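Aldose-aldose oxidoreductase (Caulobacter crescentus, PDB 5A04) probably oxidises one aldose while reducing another, using a bound NADP(H) cofactor beside its sugar pocket. Local coordinates at residues R33-L37 with Q51-P55. Residues are numbered along the deposited sequence; the frame is centred on the assembly and turned at random.
Sequences RLAAL and QYGIP
Ile54, just beyond helix 42-52, packs against strand residues Leu34 to Leu37, and each side-chain carbon beyond CB meets a different part of the strand. From CB, one branch ends at once in CG2, which lies over the strand backbone: Ile54 CG2 is 3.8 Å from Ala35 O and also approaches Ala36 CA. The other branch starts with CG1, anti to the carbonyl carbon (chi1 -49°), and reaches Leu37, with Ile54 CG1 4.0 Å from Leu37 CD1. The tip, CD1, turns back to Leu34. There Ile54 CD1 sits 3.8 Å from Leu34 O, and the side chains touch where Ile54 CD1 comes within 4.0 Å of Leu34 CG.

Leu34 also packs on Tyr52. With its CG anti to the backbone N (chi1 179°), the leucine extends from the strand and places Leu34 CD2 3.6 Å from Tyr52 CD1. The same methyl lies nearly as close to Tyr52 CG, so it meets the ring near its root, obliquely, and the two side chains cross at about a right angle. Gly53 has positive phi, and on both sides of it the CB atoms, of Tyr52 and Ile54, point toward the strand.

The strand belongs to the parallel sheet of the Rossmann domain, hydrogen-bonded through its backbone to strand 7-12, while Leu37 also touches Leu45 and Tyr48 of the helix. The contact therefore packs the segment following helix 42-52 back on strand 32-38 within the beta-alpha-beta unit 32-38, 42-52, 59-60. It buries 241 Å², summed over both sides, most of it on Ile54 and Leu34. With no hydrogen bond or salt bridge between the segments, it rests on apolar packing, which gives little directional preference.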
loop_
_atom_site.group_PDB
_atom_site.type_symbol
_atom_site.label_atom_id
_atom_site.label_comp_id
_atom_site.label_asym_id
_atom_site.label_seq_id
_atom_site.Cartn_x
_atom_site.Cartn_y
_atom_site.Cartn_z
ATOM N N ARG A 33 20.484 3.887 33.744
ATOM C CA ARG A 33 20.150 5.085 34.503
ATOM C C ARG A 33 20.638 6.321 33.771
ATOM O O ARG A 33 21.607 6.274 33.011
ATOM C CB ARG A 33 20.752 5.031 35.915
ATOM C CG ARG A 33 22.286 5.024 35.941
ATOM C CD ARG A 33 22.822 5.022 37.376
ATOM N NE ARG A 33 22.347 6.183 38.122
ATOM C CZ ARG A 33 22.961 7.363 38.151
ATOM N NH1 ARG A 33 24.089 7.549 37.475
ATOM N NH2 ARG A 33 22.446 8.364 38.859
ATOM N N LEU A 34 19.949 7.427 33.995
ATOM C CA LEU A 34 20.358 8.700 33.438
ATOM C C LEU A 34 21.520 9.260 34.267
ATOM O O LEU A 34 21.374 9.485 35.467
ATOM C CB LEU A 34 19.163 9.656 33.422
ATOM C CG LEU A 34 19.457 11.050 32.881
ATOM C CD1 LEU A 34 19.961 10.935 31.447
ATOM C CD2 LEU A 34 18.206 11.914 32.967
ATOM N N ALA A 35 22.669 9.478 33.631
ATOM C CA ALA A 35 23.881 9.855 34.362
ATOM C C ALA A 35 24.414 11.235 33.987
ATOM O O ALA A 35 25.084 11.888 34.791
ATOM C CB ALA A 35 24.967 8.801 34.148
ATOM N N ALA A 36 24.132 11.683 32.769
ATOM C CA ALA A 36 24.702 12.948 32.304
ATOM C C ALA A 36 23.869 13.573 31.191
ATOM O O ALA A 36 23.070 12.895 30.537
ATOM C CB ALA A 36 26.147 12.739 31.835
ATOM N N LEU A 37 24.066 14.876 30.992
ATOM C CA LEU A 37 23.380 15.632 29.958
ATOM C C LEU A 37 24.394 16.371 29.092
ATOM O O LEU A 37 25.370 16.934 29.606
ATOM C CB LEU A 37 22.404 16.639 30.573
ATOM C CG LEU A 37 21.314 16.016 31.450
ATOM C CD1 LEU A 37 20.608 17.125 32.214
ATOM C CD2 LEU A 37 20.335 15.232 30.604
ATOM N N GLN A 51 15.763 19.081 37.265
ATOM C CA GLN A 51 14.654 18.131 37.298
ATOM C C GLN A 51 15.111 16.696 37.574
ATOM O O GLN A 51 14.492 15.980 38.371
ATOM C CB GLN A 51 13.856 18.178 35.986
ATOM C CG GLN A 51 12.699 17.164 35.954
ATOM C CD GLN A 51 11.845 17.254 34.705
ATOM O OE1 GLN A 51 12.122 18.040 33.800
ATOM N NE2 GLN A 51 10.781 16.455 34.658
ATOM N N TYR A 52 16.199 16.269 36.933
ATOM C CA TYR A 52 16.601 14.870 37.006
ATOM C C TYR A 52 17.723 14.588 38.001
ATOM O O TYR A 52 18.174 13.451 38.122
ATOM C CB TYR A 52 17.008 14.370 35.609
ATOM C CG TYR A 52 15.820 14.122 34.717
ATOM C CD1 TYR A 52 15.180 12.885 34.713
ATOM C CD2 TYR A 52 15.307 15.130 33.903
ATOM C CE1 TYR A 52 14.079 12.645 33.908
ATOM C CE2 TYR A 52 14.197 14.898 33.093
ATOM C CZ TYR A 52 13.585 13.650 33.111
ATOM O OH TYR A 52 12.489 13.405 32.314
ATOM N N GLY A 53 18.157 15.607 38.735
ATOM C CA GLY A 53 19.164 15.404 39.767
ATOM C C GLY A 53 20.534 15.085 39.193
ATOM O O GLY A 53 21.274 14.256 39.733
ATOM N N ILE A 54 20.855 15.733 38.080
ATOM C CA ILE A 54 22.152 15.577 37.428
ATOM C C ILE A 54 23.077 16.696 37.874
ATOM O O ILE A 54 22.826 17.860 37.554
ATOM C CB ILE A 54 22.028 15.619 35.883
ATOM C CG1 ILE A 54 20.926 14.676 35.394
ATOM C CG2 ILE A 54 23.389 15.305 35.237
ATOM C CD1 ILE A 54 21.129 13.237 35.775
ATOM N N PRO A 55 24.139 16.359 38.627
ATOM C CA PRO A 55 25.017 17.417 39.149
ATOM C C PRO A 55 25.739 18.163 38.026
ATOM O O PRO A 55 25.883 17.618 36.927
ATOM C CB PRO A 55 26.011 16.655 40.037
ATOM C CG PRO A 55 25.988 15.262 39.549
ATOM C CD PRO A 55 24.593 15.014 39.016
#